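Local coordinates for extracellular solute-binding protein (Bordetella parapertussis, PDB 3PU5) that probably binds a small solute, perhaps a polyamine, outside the cytoplasmic membrane for uptake by a transporter, as periplasmic-type binding proteins do, at residues R75-D83 / A245-D253. Residues are numbered along the deposited sequence; the frame is centred on the assembly and turned at random.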
# COMPACT_ATOMS: atom_id res chain seq x y z
N ARG A 75 17.42 -0.55 9.08
CA ARG A 75 18.65 0.21 9.28
C ARG A 75 19.34 -0.13 10.60
O ARG A 75 20.56 -0.02 10.71
CB ARG A 75 18.35 1.71 9.22
CG ARG A 75 17.85 2.18 7.86
CD ARG A 75 18.88 1.90 6.78
NE ARG A 75 20.15 2.57 7.06
CZ ARG A 75 21.17 2.63 6.21
NH1 ARG A 75 21.08 2.04 5.01
NH2 ARG A 75 22.29 3.27 6.55
N ALA A 76 18.55 -0.54 11.60
CA ALA A 76 19.10 -0.87 12.92
C ALA A 76 19.31 -2.37 13.15
O ALA A 76 19.59 -2.79 14.27
CB ALA A 76 18.21 -0.28 14.01
N LYS A 77 19.18 -3.17 12.09
CA LYS A 77 19.46 -4.61 12.14
C LYS A 77 18.62 -5.37 13.16
O LYS A 77 19.13 -6.24 13.89
CB LYS A 77 20.95 -4.86 12.41
CG LYS A 77 21.91 -3.90 11.72
CD LYS A 77 21.83 -3.99 10.19
CE LYS A 77 22.86 -3.05 9.55
NZ LYS A 77 22.82 -3.07 8.05
N LYS A 78 17.32 -5.06 13.22
CA LYS A 78 16.46 -5.68 14.23
C LYS A 78 15.63 -6.85 13.69
O LYS A 78 14.86 -7.47 14.43
CB LYS A 78 15.55 -4.63 14.88
CG LYS A 78 16.31 -3.62 15.73
CD LYS A 78 16.89 -4.30 16.96
CE LYS A 78 17.61 -3.31 17.86
NZ LYS A 78 18.37 -4.04 18.92
N LEU A 79 15.79 -7.16 12.41
CA LEU A 79 14.95 -8.17 11.76
C LEU A 79 15.79 -9.37 11.35
O LEU A 79 16.91 -9.21 10.90
CB LEU A 79 14.28 -7.56 10.54
CG LEU A 79 13.54 -6.25 10.82
CD1 LEU A 79 12.96 -5.67 9.52
CD2 LEU A 79 12.45 -6.50 11.84
N ALA A 80 15.25 -10.58 11.49
CA ALA A 80 16.01 -11.77 11.13
C ALA A 80 15.96 -12.03 9.63
O ALA A 80 14.97 -11.70 8.96
CB ALA A 80 15.51 -12.99 11.90
N GLN A 81 17.02 -12.62 9.10
CA GLN A 81 17.04 -13.02 7.69
C GLN A 81 16.00 -14.10 7.42
O GLN A 81 15.80 -15.00 8.23
CB GLN A 81 18.44 -13.50 7.29
CG GLN A 81 18.92 -14.74 8.07
CD GLN A 81 20.37 -15.11 7.79
OE1 GLN A 81 20.70 -15.63 6.71
NE2 GLN A 81 21.25 -14.85 8.76
N VAL A 82 15.32 -13.99 6.28
CA VAL A 82 14.37 -15.01 5.86
C VAL A 82 14.53 -15.27 4.37
O VAL A 82 14.89 -14.37 3.61
CB VAL A 82 12.90 -14.60 6.16
CG1 VAL A 82 12.62 -14.60 7.66
CG2 VAL A 82 12.58 -13.24 5.54
N ASP A 83 14.27 -16.51 3.97
CA ASP A 83 14.30 -16.86 2.55
C ASP A 83 13.42 -18.07 2.28
O ASP A 83 12.70 -18.55 3.16
CB ASP A 83 15.74 -17.12 2.08
CG ASP A 83 16.42 -18.25 2.84
OD1 ASP A 83 15.73 -19.22 3.24
OD2 ASP A 83 17.65 -18.18 3.02
N ALA A 245 7.95 -9.00 8.99
CA ALA A 245 9.31 -9.43 9.27
C ALA A 245 9.40 -10.17 10.60
O ALA A 245 8.60 -9.94 11.52
CB ALA A 245 10.26 -8.23 9.27
N VAL A 246 10.40 -11.04 10.70
CA VAL A 246 10.71 -11.75 11.93
C VAL A 246 11.66 -10.92 12.81
O VAL A 246 12.72 -10.50 12.36
CB VAL A 246 11.39 -13.10 11.63
CG1 VAL A 246 11.77 -13.81 12.93
CG2 VAL A 246 10.48 -13.98 10.78
N VAL A 247 11.26 -10.69 14.06
CA VAL A 247 12.06 -9.92 15.02
C VAL A 247 13.23 -10.72 15.60
O VAL A 247 13.03 -11.77 16.22
CB VAL A 247 11.18 -9.43 16.18
CG1 VAL A 247 12.03 -8.79 17.28
CG2 VAL A 247 10.10 -8.46 15.66
N LYS A 248 14.45 -10.23 15.38
CA LYS A 248 15.65 -10.91 15.89
C LYS A 248 15.54 -11.17 17.38
O LYS A 248 15.24 -10.25 18.14
CB LYS A 248 16.90 -10.06 15.65
CG LYS A 248 17.62 -10.27 14.34
CD LYS A 248 18.98 -9.56 14.38
CE LYS A 248 19.51 -9.30 12.97
NZ LYS A 248 20.80 -8.54 13.01
N GLY A 249 15.78 -12.41 17.80
CA GLY A 249 15.81 -12.74 19.22
C GLY A 249 14.46 -13.13 19.80
O GLY A 249 14.37 -13.46 20.98
N GLY A 250 13.41 -13.07 18.99
CA GLY A 250 12.10 -13.53 19.42
C GLY A 250 11.99 -15.03 19.21
O GLY A 250 13.01 -15.71 19.06
N LYS A 251 10.77 -15.56 19.21
CA LYS A 251 10.55 -16.98 18.92
C LYS A 251 10.60 -17.17 17.42
O LYS A 251 9.57 -17.31 16.76
CB LYS A 251 9.21 -17.44 19.49
CG LYS A 251 9.14 -17.42 21.02
CD LYS A 251 7.75 -17.76 21.52
CE LYS A 251 7.72 -17.84 23.05
NZ LYS A 251 7.74 -16.50 23.66
N GLU A 252 11.82 -17.18 16.88
CA GLU A 252 12.04 -16.99 15.44
C GLU A 252 11.45 -18.09 14.58
O GLU A 252 10.96 -17.82 13.49
CB GLU A 252 13.53 -16.80 15.14
CG GLU A 252 14.11 -15.57 15.81
CD GLU A 252 15.48 -15.22 15.30
OE1 GLU A 252 15.98 -15.93 14.40
OE2 GLU A 252 16.06 -14.22 15.78
N ASP A 253 11.48 -19.33 15.07
CA ASP A 253 10.94 -20.44 14.29
C ASP A 253 9.42 -20.41 14.22
O ASP A 253 8.84 -20.67 13.17
CB ASP A 253 11.45 -21.79 14.82
CG ASP A 253 12.92 -22.02 14.49
OD1 ASP A 253 13.37 -21.52 13.43
OD2 ASP A 253 13.62 -22.68 15.28
O HOH W 1 15.41 -7.62 17.36
O HOH W 2 12.35 -11.24 8.82
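Two donors meet at the carbonyl oxygen of Lys-78: the backbone N of Lys-248 lies 2.9 Å from Lys-78 O, tilted 34° from the carbonyl plane, and a water that also donates to Lys-248 O supplies the second bond. Two residues on, Ala-80 N reaches Val-246 O at 2.7 Å with an N-H...O angle of 169°. These two bonds flank Leu-79 and Val-247, a non-hydrogen-bonded antiparallel pair and the single bridge of this contact. The companion link between Ala-80 O and Val-246 N is not direct; a second water accepts from Val-246 N and donates to Ala-80 O.

The bridge joins the loop leaving helix 67-75, which ends in a Schellman motif with Lys-77 at C-prime, to the segment that continues from strand 238-246. That strand pairs antiparallel with 62-65 in the antiparallel sheet of this periplasmic-type binding-protein fold, and Ala-245 is hydrogen-bonded to Ala-63, backbone to backbone.

Lys-248 stretches alongside the loop, its chain extended beyond CG, and its NZ donates to Lys-77 O at 3.0 Å from above the carbonyl plane, not along a lone pair. Both methyls of Leu-79 rest against Ala-245, with CD1 3.7 Å from Ala-245 CB, while helix 67-75 lines Leu-79 through Met-70, Leu-73 and Ile-74. Val-246 divides its branches: CG1, anti to the backbone N (chi1 178°), meets Ala-80 CB at 4.0 Å, and CG2 touches Val-82 CG1 at 3.8 Å. Glu-252, just after the type II turn Val-247 to Gly-250, uses the anti lone pair of OE2 to accept from Gly-249 N within that turn at 2.7 Å, holding the carboxylate beside Ala-80 CB.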